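Ciona betagamma-crystallin (Ciona intestinalis, PDB 2BV2) binds two calcium ions and is a structural component of the neuroectodermal visual system, related to the vertebrate eye-lens crystallins. Local coordinates at residues A[14-19]-A[28-33]; A[37-42]-A[57-62]; A[46-51]-A[75-80]. All coordinates share one frame; numbering follows the deposited sequence.

Contact 1 of 3, residues A[14-19]-A[28-33]. With CA (calcium ion), chain D; CA (calcium ion), chain C.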
ATOM      1  N   LYS A  14      -1.751  10.605  -7.520  1.00 10.90           N
ATOM      2  CA  LYS A  14      -0.813  10.958  -6.451  1.00 10.53           C
ATOM      3  C   LYS A  14      -0.044   9.718  -5.957  1.00 10.66           C
ATOM      4  O   LYS A  14      -0.581   8.603  -5.884  1.00 11.08           O
ATOM      5  CB  LYS A  14      -1.572  11.597  -5.291  1.00 11.68           C
ATOM      6  CG  LYS A  14      -0.735  12.377  -4.318  1.00 12.64           C
ATOM      7  CD  LYS A  14      -1.639  13.118  -3.289  1.00 13.13           C
ATOM      8  CE  LYS A  14      -0.855  14.065  -2.381  1.00 12.02           C
ATOM      9  NZ  LYS A  14      -1.710  14.714  -1.329  1.00 12.23           N
ATOM     10  N   LYS A  15       1.225   9.910  -5.630  1.00 10.34           N
ATOM     11  CA  LYS A  15       2.012   8.795  -5.135  1.00 12.41           C
ATOM     12  C   LYS A  15       2.684   9.130  -3.824  1.00 13.13           C
ATOM     13  O   LYS A  15       2.942  10.299  -3.532  1.00 14.41           O
ATOM     14  CB  LYS A  15       3.014   8.301  -6.171  1.00 18.56           C
ATOM     15  CG  LYS A  15       4.037   9.292  -6.622  1.00 20.67           C
ATOM     16  CD  LYS A  15       4.876   8.690  -7.741  1.00 23.50           C
ATOM     17  CE  LYS A  15       6.170   9.446  -7.958  1.00 27.73           C
ATOM     18  NZ  LYS A  15       6.907   8.935  -9.163  1.00 31.83           N
ATOM     19  N   LEU A  16       2.926   8.084  -3.035  1.00 12.10           N
ATOM     20  CA  LEU A  16       3.602   8.176  -1.737  1.00 10.37           C
ATOM     21  C   LEU A  16       4.647   7.082  -1.687  1.00  8.02           C
ATOM     22  O   LEU A  16       4.307   5.903  -1.733  1.00 11.09           O
ATOM     23  CB  LEU A  16       2.613   7.990  -0.590  1.00 12.85           C
ATOM     24  CG  LEU A  16       3.203   8.052   0.820  1.00 15.72           C
ATOM     25  CD1 LEU A  16       3.723   9.443   1.087  1.00 16.27           C
ATOM     26  CD2 LEU A  16       2.200   7.665   1.868  1.00 13.56           C
ATOM     27  N   GLU A  17       5.919   7.483  -1.606  1.00 10.32           N
ATOM     28  CA  GLU A  17       7.013   6.524  -1.446  1.00 12.57           C
ATOM     29  C   GLU A  17       7.338   6.381   0.034  1.00 14.16           C
ATOM     30  O   GLU A  17       7.505   7.389   0.728  1.00 11.12           O
ATOM     31  CB  GLU A  17       8.263   6.975  -2.190  1.00 14.04           C
ATOM     32  CG  GLU A  17       9.386   5.954  -2.150  1.00 17.26           C
ATOM     33  CD  GLU A  17      10.648   6.434  -2.819  1.00 21.59           C
ATOM     34  OE1 GLU A  17      10.557   6.897  -3.982  1.00 25.66           O
ATOM     35  OE2 GLU A  17      11.728   6.343  -2.178  1.00 23.62           O
ATOM     36  N   LEU A  18       7.421   5.135   0.503  1.00 12.90           N
ATOM     37  CA  LEU A  18       7.740   4.836   1.889  1.00 14.44           C
ATOM     38  C   LEU A  18       8.923   3.872   2.021  1.00 11.06           C
ATOM     39  O   LEU A  18       9.099   2.945   1.213  1.00 11.95           O
ATOM     40  CB  LEU A  18       6.523   4.250   2.600  1.00 15.72           C
ATOM     41  CG  LEU A  18       5.314   5.176   2.709  1.00 16.28           C
ATOM     42  CD1 LEU A  18       4.073   4.360   3.019  1.00 13.60           C
ATOM     43  CD2 LEU A  18       5.536   6.253   3.764  1.00 18.53           C
ATOM     44  N   GLU A  19       9.748   4.113   3.039  1.00 11.80           N
ATOM     45  CA  GLU A  19      10.857   3.228   3.348  1.00 11.09           C
ATOM     46  C   GLU A  19      10.802   2.748   4.802  1.00 14.93           C
ATOM     47  O   GLU A  19      11.761   2.158   5.318  1.00 14.65           O
ATOM     48  CB  GLU A  19      12.177   3.949   3.070  1.00 12.95           C
ATOM     49  CG  GLU A  19      12.351   4.324   1.612  1.00 15.08           C
ATOM     50  CD  GLU A  19      13.507   5.253   1.383  1.00 22.39           C
ATOM     51  OE1 GLU A  19      13.467   6.387   1.917  1.00 26.22           O
ATOM     52  OE2 GLU A  19      14.434   4.857   0.651  1.00 27.23           O
ATOM     53  N   HIS A  28      -0.096  10.970   6.195  1.00 13.01           N
ATOM     54  CA  HIS A  28       0.349  11.408   4.863  1.00 11.37           C
ATOM     55  C   HIS A  28      -0.788  11.615   3.859  1.00 11.95           C
ATOM     56  O   HIS A  28      -0.535  11.745   2.666  1.00 13.20           O
ATOM     57  CB  HIS A  28       1.349  10.392   4.320  1.00 13.24           C
ATOM     58  CG  HIS A  28       2.597  10.305   5.131  1.00 12.10           C
ATOM     59  ND1 HIS A  28       3.013   9.145   5.741  1.00 15.52           N
ATOM     60  CD2 HIS A  28       3.513  11.249   5.450  1.00 13.46           C
ATOM     61  CE1 HIS A  28       4.140   9.375   6.393  1.00 15.00           C
ATOM     62  NE2 HIS A  28       4.461  10.645   6.237  1.00 17.85           N
ATOM     63  N   GLY A  29      -2.034  11.663   4.332  1.00 11.54           N
ATOM     64  CA  GLY A  29      -3.184  11.913   3.459  1.00 12.02           C
ATOM     65  C   GLY A  29      -3.463  10.790   2.474  1.00 11.57           C
ATOM     66  O   GLY A  29      -4.022  11.030   1.394  1.00 15.88           O
ATOM     67  N   PHE A  30      -3.099   9.566   2.847  1.00 11.12           N
ATOM     68  CA  PHE A  30      -3.175   8.414   1.948  1.00 11.68           C
ATOM     69  C   PHE A  30      -4.057   7.285   2.495  1.00 14.29           C
ATOM     70  O   PHE A  30      -3.968   6.137   2.068  1.00 13.12           O
ATOM     71  CB  PHE A  30      -1.766   7.911   1.612  1.00 12.66           C
ATOM     72  CG  PHE A  30      -1.350   8.219   0.214  1.00 11.22           C
ATOM     73  CD1 PHE A  30      -0.970   9.499  -0.140  1.00 13.75           C
ATOM     74  CD2 PHE A  30      -1.340   7.223  -0.765  1.00 13.04           C
ATOM     75  CE1 PHE A  30      -0.599   9.792  -1.432  1.00 13.15           C
ATOM     76  CE2 PHE A  30      -0.983   7.520  -2.058  1.00 14.55           C
ATOM     77  CZ  PHE A  30      -0.604   8.805  -2.389  1.00 15.00           C
ATOM     78  N   ASN A  31      -4.904   7.614   3.448  1.00 10.48           N
ATOM     79  CA  ASN A  31      -5.851   6.643   3.965  1.00 13.17           C
ATOM     80  C   ASN A  31      -7.004   6.461   2.998  1.00 10.42           C
ATOM     81  O   ASN A  31      -7.611   7.430   2.549  1.00 12.74           O
ATOM     82  CB  ASN A  31      -6.410   7.074   5.330  1.00 14.31           C
ATOM     83  CG  ASN A  31      -7.132   5.951   6.024  1.00 15.22           C
ATOM     84  OD1 ASN A  31      -6.537   4.904   6.292  1.00 15.54           O
ATOM     85  ND2 ASN A  31      -8.418   6.143   6.312  1.00 17.97           N
ATOM     86  N   ASP A  32      -7.298   5.204   2.700  1.00 12.96           N
ATOM     87  CA  ASP A  32      -8.447   4.805   1.903  1.00 11.55           C
ATOM     88  C   ASP A  32      -8.508   5.443   0.516  1.00  9.42           C
ATOM     89  O   ASP A  32      -9.589   5.792   0.033  1.00 13.71           O
ATOM     90  CB  ASP A  32      -9.754   5.017   2.664  1.00 11.85           C
ATOM     91  CG  ASP A  32      -9.871   4.124   3.881  1.00 13.93           C
ATOM     92  OD1 ASP A  32      -9.057   3.197   4.034  1.00 12.74           O
ATOM     93  OD2 ASP A  32     -10.797   4.327   4.689  1.00 17.65           O
ATOM     94  N   ILE A  33      -7.342   5.590  -0.115  1.00  9.35           N
ATOM     95  CA  ILE A  33      -7.297   6.009  -1.511  1.00 10.59           C
ATOM     96  C   ILE A  33      -6.453   5.156  -2.427  1.00  7.86           C
ATOM     97  O   ILE A  33      -6.494   5.376  -3.622  1.00  8.70           O
ATOM     98  CB  ILE A  33      -6.793   7.468  -1.674  1.00 11.15           C
ATOM     99  CG1 ILE A  33      -5.335   7.616  -1.249  1.00 10.37           C
ATOM    100  CG2 ILE A  33      -7.680   8.432  -0.903  1.00 13.42           C
ATOM    101  CD1 ILE A  33      -4.772   8.981  -1.612  1.00 11.03           C
TER
HETATM  102 CA    CA D 102      -8.953   1.219   5.493  1.00 20.30          CA
HETATM  103 CA    CA C 101      -8.040   5.391  -5.503  1.00  9.62          CA
HETATM  104  O   HOH W   1      -3.976  13.314  -0.171  1.00 15.74           O
HETATM  105  O   HOH W   2     -10.167   4.858  -6.295  1.00 12.80           O

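Contact 2 of 3, residues A[37-42]-A[57-62]. With SO4 (sulfate ion), chain F.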
ATOM      1  N   ILE A  37       0.098  -0.190  -6.581  1.00 11.62           N
ATOM      2  CA  ILE A  37       1.296  -0.248  -5.739  1.00 12.20           C
ATOM      3  C   ILE A  37       2.482  -0.758  -6.534  1.00  8.82           C
ATOM      4  O   ILE A  37       2.336  -1.665  -7.337  1.00 11.21           O
ATOM      5  CB  ILE A  37       1.096  -1.185  -4.502  1.00 10.82           C
ATOM      6  CG1 ILE A  37       0.016  -0.647  -3.551  1.00 11.19           C
ATOM      7  CG2 ILE A  37       2.419  -1.376  -3.740  1.00 12.75           C
ATOM      8  CD1 ILE A  37      -0.255  -1.587  -2.376  1.00 11.51           C
ATOM      9  N   ILE A  38       3.656  -0.165  -6.304  1.00  9.76           N
ATOM     10  CA  ILE A  38       4.905  -0.702  -6.792  1.00 13.25           C
ATOM     11  C   ILE A  38       5.790  -0.985  -5.588  1.00 13.24           C
ATOM     12  O   ILE A  38       6.066  -0.086  -4.784  1.00 13.67           O
ATOM     13  CB  ILE A  38       5.633   0.266  -7.734  1.00 13.42           C
ATOM     14  CG1 ILE A  38       4.800   0.441  -9.013  1.00 12.29           C
ATOM     15  CG2 ILE A  38       7.066  -0.257  -8.029  1.00 12.93           C
ATOM     16  CD1 ILE A  38       5.389   1.390 -10.032  1.00 12.49           C
ATOM     17  N   VAL A  39       6.224  -2.237  -5.443  1.00 11.84           N
ATOM     18  CA  VAL A  39       7.245  -2.549  -4.441  1.00 14.22           C
ATOM     19  C   VAL A  39       8.586  -2.568  -5.158  1.00 12.53           C
ATOM     20  O   VAL A  39       8.831  -3.440  -5.985  1.00 13.74           O
ATOM     21  CB  VAL A  39       6.980  -3.891  -3.735  1.00 14.58           C
ATOM     22  CG1 VAL A  39       8.094  -4.219  -2.754  1.00 17.50           C
ATOM     23  CG2 VAL A  39       5.653  -3.873  -2.993  1.00 12.23           C
ATOM     24  N   GLU A  40       9.452  -1.606  -4.839  1.00 12.98           N
ATOM     25  CA  GLU A  40      10.783  -1.539  -5.445  1.00 13.58           C
ATOM     26  C   GLU A  40      11.733  -2.540  -4.802  1.00 13.69           C
ATOM     27  O   GLU A  40      12.483  -3.222  -5.495  1.00 18.14           O
ATOM     28  CB  GLU A  40      11.362  -0.134  -5.330  1.00 18.56           C
ATOM     29  CG  GLU A  40      10.491   0.949  -5.940  1.00 25.61           C
ATOM     30  CD  GLU A  40      10.510   0.961  -7.458  1.00 30.24           C
ATOM     31  OE1 GLU A  40      11.026   0.008  -8.077  1.00 34.97           O
ATOM     32  OE2 GLU A  40      10.003   1.944  -8.040  1.00 39.89           O
ATOM     33  N   SER A  41      11.684  -2.628  -3.472  1.00 14.67           N
ATOM     34  CA  SER A  41      12.501  -3.568  -2.717  1.00 10.90           C
ATOM     35  C   SER A  41      11.811  -3.914  -1.421  1.00 14.70           C
ATOM     36  O   SER A  41      10.973  -3.163  -0.949  1.00 15.60           O
ATOM     37  CB  SER A  41      13.870  -2.948  -2.414  1.00 13.44           C
ATOM     38  OG  SER A  41      13.720  -1.728  -1.707  1.00 19.16           O
ATOM     39  N   GLY A  42      12.185  -5.056  -0.852  1.00 15.92           N
ATOM     40  CA  GLY A  42      11.662  -5.513   0.412  1.00 12.73           C
ATOM     41  C   GLY A  42      10.368  -6.264   0.245  1.00 14.77           C
ATOM     42  O   GLY A  42       9.751  -6.224  -0.824  1.00 14.76           O
ATOM     43  N   TYR A  57      -2.234  -8.153   3.413  1.00 10.87           N
ATOM     44  CA  TYR A  57      -1.822  -8.605   2.087  1.00  9.81           C
ATOM     45  C   TYR A  57      -0.307  -8.525   1.987  1.00 12.06           C
ATOM     46  O   TYR A  57       0.280  -7.478   2.297  1.00 13.06           O
ATOM     47  CB  TYR A  57      -2.459  -7.767   0.983  1.00 12.20           C
ATOM     48  CG  TYR A  57      -3.943  -7.575   1.157  1.00 10.04           C
ATOM     49  CD1 TYR A  57      -4.837  -8.543   0.761  1.00 13.64           C
ATOM     50  CD2 TYR A  57      -4.448  -6.404   1.699  1.00 13.59           C
ATOM     51  CE1 TYR A  57      -6.187  -8.364   0.922  1.00 15.54           C
ATOM     52  CE2 TYR A  57      -5.792  -6.218   1.845  1.00 11.68           C
ATOM     53  CZ  TYR A  57      -6.651  -7.201   1.462  1.00 11.64           C
ATOM     54  OH  TYR A  57      -7.996  -7.042   1.610  1.00 17.57           O
ATOM     55  N   LYS A  58       0.313  -9.625   1.554  1.00 15.28           N
ATOM     56  CA  LYS A  58       1.757  -9.704   1.399  1.00 14.83           C
ATOM     57  C   LYS A  58       2.178  -9.361  -0.022  1.00 11.97           C
ATOM     58  O   LYS A  58       1.629  -9.883  -1.001  1.00 13.90           O
ATOM     59  CB  LYS A  58       2.231 -11.114   1.728  1.00 16.72           C
ATOM     60  CG  LYS A  58       3.728 -11.242   1.929  1.00 19.98           C
ATOM     61  CD  LYS A  58       4.074 -12.706   2.172  1.00 21.78           C
ATOM     62  CE  LYS A  58       5.547 -12.910   2.313  1.00 25.09           C
ATOM     63  NZ  LYS A  58       5.859 -14.358   2.299  1.00 27.69           N
ATOM     64  N   LEU A  59       3.184  -8.503  -0.120  1.00 11.88           N
ATOM     65  CA  LEU A  59       3.624  -7.943  -1.389  1.00 15.25           C
ATOM     66  C   LEU A  59       5.111  -8.068  -1.423  1.00 13.76           C
ATOM     67  O   LEU A  59       5.778  -7.694  -0.452  1.00 15.80           O
ATOM     68  CB  LEU A  59       3.293  -6.452  -1.455  1.00 15.15           C
ATOM     69  CG  LEU A  59       1.943  -5.984  -1.963  1.00 21.41           C
ATOM     70  CD1 LEU A  59       0.813  -6.809  -1.451  1.00 22.21           C
ATOM     71  CD2 LEU A  59       1.803  -4.515  -1.585  1.00 20.42           C
ATOM     72  N   THR A  60       5.623  -8.634  -2.512  1.00 16.66           N
ATOM     73  CA  THR A  60       7.061  -8.727  -2.761  1.00 15.53           C
ATOM     74  C   THR A  60       7.379  -7.829  -3.948  1.00 15.91           C
ATOM     75  O   THR A  60       6.452  -7.338  -4.618  1.00 17.21           O
ATOM     76  CB  THR A  60       7.466 -10.182  -3.044  1.00 15.08           C
ATOM     77  OG1 THR A  60       6.736 -10.674  -4.173  1.00 18.61           O
ATOM     78  CG2 THR A  60       7.150 -11.048  -1.843  1.00 15.38           C
ATOM     79  N   PRO A  61       8.675  -7.581  -4.202  1.00 14.67           N
ATOM     80  CA  PRO A  61       9.074  -6.684  -5.280  1.00 15.59           C
ATOM     81  C   PRO A  61       8.371  -6.936  -6.615  1.00 12.72           C
ATOM     82  O   PRO A  61       8.283  -8.068  -7.072  1.00 14.61           O
ATOM     83  CB  PRO A  61      10.587  -6.922  -5.380  1.00 16.27           C
ATOM     84  CG  PRO A  61      10.982  -7.237  -3.979  1.00 14.02           C
ATOM     85  CD  PRO A  61       9.849  -8.111  -3.487  1.00 12.76           C
ATOM     86  N   GLY A  62       7.884  -5.861  -7.228  1.00 13.36           N
ATOM     87  CA  GLY A  62       7.090  -5.955  -8.440  1.00 14.60           C
ATOM     88  C   GLY A  62       6.000  -4.903  -8.470  1.00 12.69           C
ATOM     89  O   GLY A  62       5.858  -4.108  -7.542  1.00 12.14           O
TER
HETATM   90  S   SO4 F 104      15.793  -6.476  -1.696  0.50 22.99           S
HETATM   91  O1  SO4 F 104      14.467  -6.425  -1.090  0.50 24.11           O
HETATM   92  O2  SO4 F 104      16.341  -7.818  -1.558  0.50 20.16           O
HETATM   93  O3  SO4 F 104      15.697  -6.126  -3.111  0.50 22.63           O
HETATM   94  O4  SO4 F 104      16.664  -5.508  -1.036  0.50 22.68           O

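Contact 3 of 3, residues A[46-51]-A[75-80]. With CA (calcium ion), chain D; CA (calcium ion), chain C.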
ATOM      1  N   VAL A  46       0.512  -4.943   3.665  1.00 11.01           N
ATOM      2  CA  VAL A  46      -0.358  -3.790   3.663  1.00 11.54           C
ATOM      3  C   VAL A  46      -1.686  -4.215   4.277  1.00 12.73           C
ATOM      4  O   VAL A  46      -2.125  -5.331   4.079  1.00 14.58           O
ATOM      5  CB  VAL A  46      -0.537  -3.188   2.243  1.00 13.05           C
ATOM      6  CG1 VAL A  46       0.808  -2.712   1.715  1.00 13.52           C
ATOM      7  CG2 VAL A  46      -1.183  -4.174   1.300  1.00 16.38           C
ATOM      8  N   PHE A  47      -2.298  -3.310   5.035  1.00 11.05           N
ATOM      9  CA  PHE A  47      -3.449  -3.627   5.862  1.00 11.04           C
ATOM     10  C   PHE A  47      -4.597  -2.669   5.601  1.00 12.03           C
ATOM     11  O   PHE A  47      -4.371  -1.480   5.425  1.00 11.09           O
ATOM     12  CB  PHE A  47      -3.071  -3.485   7.330  1.00 13.21           C
ATOM     13  CG  PHE A  47      -1.951  -4.375   7.771  1.00 10.81           C
ATOM     14  CD1 PHE A  47      -2.216  -5.565   8.424  1.00 15.06           C
ATOM     15  CD2 PHE A  47      -0.623  -3.984   7.616  1.00 12.15           C
ATOM     16  CE1 PHE A  47      -1.188  -6.377   8.852  1.00 14.98           C
ATOM     17  CE2 PHE A  47       0.407  -4.790   8.049  1.00 13.81           C
ATOM     18  CZ  PHE A  47       0.130  -5.977   8.670  1.00 14.45           C
ATOM     19  N   ASP A  48      -5.830  -3.187   5.636  1.00 11.57           N
ATOM     20  CA  ASP A  48      -7.027  -2.357   5.490  1.00  9.63           C
ATOM     21  C   ASP A  48      -7.488  -1.593   6.744  1.00  9.24           C
ATOM     22  O   ASP A  48      -8.322  -0.690   6.615  1.00 11.85           O
ATOM     23  CB  ASP A  48      -8.189  -3.180   4.938  1.00 13.41           C
ATOM     24  CG  ASP A  48      -7.973  -3.585   3.493  1.00 16.82           C
ATOM     25  OD1 ASP A  48      -7.018  -3.077   2.861  1.00 19.95           O
ATOM     26  OD2 ASP A  48      -8.759  -4.409   2.985  1.00 21.53           O
ATOM     27  N   ASP A  49      -6.981  -1.938   7.931  1.00 10.22           N
ATOM     28  CA  ASP A  49      -7.185  -1.115   9.119  1.00  9.73           C
ATOM     29  C   ASP A  49      -5.882  -0.430   9.492  1.00 10.64           C
ATOM     30  O   ASP A  49      -4.796  -0.814   9.029  1.00 10.53           O
ATOM     31  CB  ASP A  49      -7.687  -1.923  10.332  1.00 11.41           C
ATOM     32  CG  ASP A  49      -9.103  -2.468  10.155  1.00 15.99           C
ATOM     33  OD1 ASP A  49      -9.787  -2.110   9.152  1.00 15.43           O
ATOM     34  OD2 ASP A  49      -9.523  -3.254  11.053  1.00 13.63           O
ATOM     35  N   GLU A  50      -6.006   0.599  10.331  1.00 10.85           N
ATOM     36  CA  GLU A  50      -4.846   1.274  10.903  1.00 14.04           C
ATOM     37  C   GLU A  50      -4.185   0.335  11.911  1.00 11.85           C
ATOM     38  O   GLU A  50      -4.791  -0.635  12.375  1.00 13.77           O
ATOM     39  CB  GLU A  50      -5.263   2.573  11.586  1.00 16.21           C
ATOM     40  CG  GLU A  50      -5.918   3.592  10.661  1.00 18.74           C
ATOM     41  CD  GLU A  50      -6.329   4.859  11.395  1.00 22.37           C
ATOM     42  OE1 GLU A  50      -7.183   5.617  10.872  1.00 24.72           O
ATOM     43  OE2 GLU A  50      -5.801   5.084  12.500  1.00 27.12           O
ATOM     44  N   GLY A  51      -2.927   0.605  12.219  1.00 12.99           N
ATOM     45  CA  GLY A  51      -2.221  -0.147  13.238  1.00 11.02           C
ATOM     46  C   GLY A  51      -1.848  -1.566  12.864  1.00 12.88           C
ATOM     47  O   GLY A  51      -1.767  -2.422  13.741  1.00 14.90           O
ATOM     48  N   ASP A  75      -9.293   1.470  -2.453  1.00 10.36           N
ATOM     49  CA  ASP A  75      -9.547   2.588  -1.546  1.00 10.53           C
ATOM     50  C   ASP A  75      -9.781   2.106  -0.105  1.00 13.26           C
ATOM     51  O   ASP A  75     -10.710   2.568   0.565  1.00 12.44           O
ATOM     52  CB  ASP A  75     -10.746   3.432  -2.023  1.00 13.01           C
ATOM     53  CG  ASP A  75     -10.359   4.487  -3.038  1.00 15.28           C
ATOM     54  OD1 ASP A  75      -9.261   4.377  -3.620  1.00 10.37           O
ATOM     55  OD2 ASP A  75     -11.160   5.452  -3.235  1.00 13.96           O
ATOM     56  N   GLU A  76      -8.917   1.196   0.347  1.00 10.55           N
ATOM     57  CA  GLU A  76      -9.023   0.599   1.682  1.00 12.76           C
ATOM     58  C   GLU A  76      -7.735   0.464   2.479  1.00 11.60           C
ATOM     59  O   GLU A  76      -7.783   0.199   3.674  1.00 10.87           O
ATOM     60  CB  GLU A  76      -9.690  -0.779   1.600  1.00 14.69           C
ATOM     61  CG  GLU A  76     -10.353  -1.233   2.889  1.00 24.19           C
ATOM     62  CD  GLU A  76     -11.304  -0.207   3.440  1.00 28.75           C
ATOM     63  OE1 GLU A  76     -11.124   0.217   4.622  1.00 25.02           O
ATOM     64  OE2 GLU A  76     -12.206   0.196   2.665  1.00 32.22           O
ATOM     65  N   LEU A  77      -6.578   0.659   1.877  1.00 10.72           N
ATOM     66  CA  LEU A  77      -5.351   0.519   2.661  1.00 12.70           C
ATOM     67  C   LEU A  77      -5.288   1.618   3.705  1.00 10.10           C
ATOM     68  O   LEU A  77      -5.574   2.776   3.407  1.00 14.67           O
ATOM     69  CB  LEU A  77      -4.111   0.532   1.774  1.00 15.06           C
ATOM     70  CG  LEU A  77      -4.006  -0.723   0.895  1.00 18.18           C
ATOM     71  CD1 LEU A  77      -2.739  -0.695   0.091  1.00 19.87           C
ATOM     72  CD2 LEU A  77      -4.071  -2.004   1.725  1.00 18.67           C
ATOM     73  N   SER A  78      -4.927   1.252   4.928  1.00 11.82           N
ATOM     74  CA  SER A  78      -4.789   2.231   6.011  1.00 11.91           C
ATOM     75  C   SER A  78      -3.456   2.205   6.743  1.00 12.61           C
ATOM     76  O   SER A  78      -3.116   3.182   7.427  1.00 12.97           O
ATOM     77  CB  SER A  78      -5.931   2.057   6.995  1.00 12.25           C
ATOM     78  OG  SER A  78      -7.168   2.292   6.359  1.00 11.19           O
ATOM     79  N   SER A  79      -2.708   1.108   6.627  1.00 11.86           N
ATOM     80  CA  SER A  79      -1.367   1.027   7.231  1.00  9.92           C
ATOM     81  C   SER A  79      -0.498   0.039   6.451  1.00  7.14           C
ATOM     82  O   SER A  79      -1.025  -0.791   5.733  1.00  9.36           O
ATOM     83  CB  SER A  79      -1.452   0.629   8.714  1.00 13.36           C
ATOM     84  OG  SER A  79      -2.000  -0.669   8.891  1.00 11.11           O
ATOM     85  N   VAL A  80       0.826   0.206   6.546  1.00  9.48           N
ATOM     86  CA  VAL A  80       1.793  -0.612   5.807  1.00 13.96           C
ATOM     87  C   VAL A  80       3.001  -0.917   6.681  1.00 13.81           C
ATOM     88  O   VAL A  80       3.491  -0.038   7.385  1.00 12.35           O
ATOM     89  CB  VAL A  80       2.264   0.072   4.468  1.00 15.82           C
ATOM     90  CG1 VAL A  80       1.075   0.632   3.692  1.00 20.12           C
ATOM     91  CG2 VAL A  80       3.288   1.162   4.706  1.00 20.45           C
TER
HETATM   92 CA    CA D 102      -8.953   1.219   5.493  1.00 20.30          CA
HETATM   93 CA    CA C 101      -8.040   5.391  -5.503  1.00  9.62          CA
HETATM   94  O   HOH W   2     -10.167   4.858  -6.295  1.00 12.80           O

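Contact 1 of 3, residues A[14-19]-A[28-33]
Gly29 O receives a hydrogen bond from water 1 at 2.8 Å, and the same water accepts one from Lys14 NZ at 2.9 Å, so one water bridges the two segments on their exposed side. To get there the lysine runs extended, with CG anti to the backbone N (chi1 -162°), and its CG passes Phe30 CE1 at 3.9 Å. The ring of Phe30 carries most of the rest. Leu16 CB sits squarely over one face, 3.7 Å from the centroid and 7° off the normal; Ile33 CD1 lies over the centre of the opposite face, and Lys14 O meets the edge at CZ, 3.5 Å away. With an alanine in place of Phe30, Leu16 and Ile33 would probably be left facing each other across a gap. The contact lies within the first Greek key of the beta/gamma-crystallin domain: 15-18 is an outer strand of the four-stranded sheet, and 28-33 is the loop folded against it. The far end of the same leucine, Leu16 CD2, packs on His28 CB at 3.8 Å. Beyond the ring the loop turns to metal: Asp32 OD1 binds one calcium ion and Ile33 O the other.

Contact 2 of 3, residues A[37-42]-A[57-62]
The corner at which the second Greek key passes from one sheet of the domain to the other is closed here. Strand 56-59 belongs to the three-stranded sheet, but after Thr60 and Pro61 the chain pairs with strand 36-41 of the four-stranded one, the exchange of a strand between sheets that characterises beta/gamma-crystallin domains. Val39 and Gly62 form an antiparallel hydrogen-bonded pair: Val39 N gives to Gly62 O at 2.8 Å, and Gly62 N returns to Val39 O at 2.9 Å. Pro61 CA adds a CA-H...O contact to Val39 O at 3.3 Å, so one oxygen is approached by two consecutive residues. Gly62 has backbone angles (phi 144°, psi 180°) that would jam a CB against the preceding carbonyl, so glycine suits this position, where the chain enters strand 62-64.

Val39 fills the angle of the corner with both branches. Its CG1, anti to the backbone N (chi1 177°), lies against the backbone of Pro61, while CG2 reaches Leu59 CB at 3.8 Å. Deeper in, Ile37 and Leu59 cross at about a right angle and touch methyl to methyl, CD1 to CD2, at 3.7 Å. At the outer end Gly42 O rests against Pro61 CD, 3.3 Å away; it is buried there without a polar partner in the model. Gly42 N hydrogen-bonds O1 of a sulfate, probably from the crystallisation liquor.

Strand 2-6 flanks 36-41 along its other edge, where Glu40 and Ser41 both face Lys2 in a classic beta bulge. Between the sheets, Tyr64 of strand 62-64 packs on Val39 and Leu59, Trp44 of strand 44-47 on Val39, and Val46 of that strand on Leu59.

Contact 3 of 3, residues A[46-51]-A[75-80]
This is a strand pairing that runs straight into a calcium site: strands 44-47 and 79-82 of the three-stranded sheet lie antiparallel, and the loops just beyond their paired ends close round a metal ion. Phe47 O takes a nearly straight hydrogen bond from Ser78 N (2.8 Å, 178° at the hydrogen) and a weak one from Ser79 N at 3.3 Å. Two residues thus face one, a classic beta bulge, while Phe47 N bonds Ser79 O to complete the pair. On the side away from Phe47, Val46 CG2 packs on Leu77 CD2 at 3.6 Å, and Val46 CG1 meets Val80 CG1.

The bulge turns Ser78 OG to the calcium, which it binds at 2.3 Å; the same hydroxyl is hydrogen-bonded to Asn31 OD1. Asp48 contributes its backbone O, also at 2.3 Å, whereas its carboxylate turns elsewhere and bonds Tyr57 OH through OD2. Glu76 grips the ion twice, through O and through OE1 at 2.5 Å: a bend at chi2 (52°) brings the carboxylate back to the metal. Asp32 OD1 is the remaining protein ligand. Both bind the ion, and Asp48 O and Glu76 O lie 3.1 Å apart, a closeness of two acceptors that the calcium probably offsets.

Such paired sites are a hallmark of calcium-binding beta/gamma-crystallins, in which each of two related loops serves both ions: Asp75 OD1 binds the second calcium together with Glu7, Ile33 and Ser35. Past the site, a chi1 of 63° points Ser79 OG at the 48-51 turn, where it donates to Asp49 O at 2.8 Å; it is also bonded to Phe52 N, tying that turn to the start of strand 79-82.

Along the chain contact 1 closes first, within the first Greek key; contacts 2 and 3 then interlock, their segments alternating. Contacts 1 and 3 have centres about 11 Å apart and share both calcium ions, with loop 28-33 and segment 75-80 each giving ligands to each ion and Asp32 N probably bonded to Leu77 O. Contact 2 lies about 15 Å, centre to centre, from either of the others, across the middle of the domain. It shares the four-stranded sheet with contact 1 and the three-stranded sheet with contact 3, where strands 56-59 and 44-47 are neighbours. The two Greek keys are therefore joined through metal at one end and through strand exchange at the other.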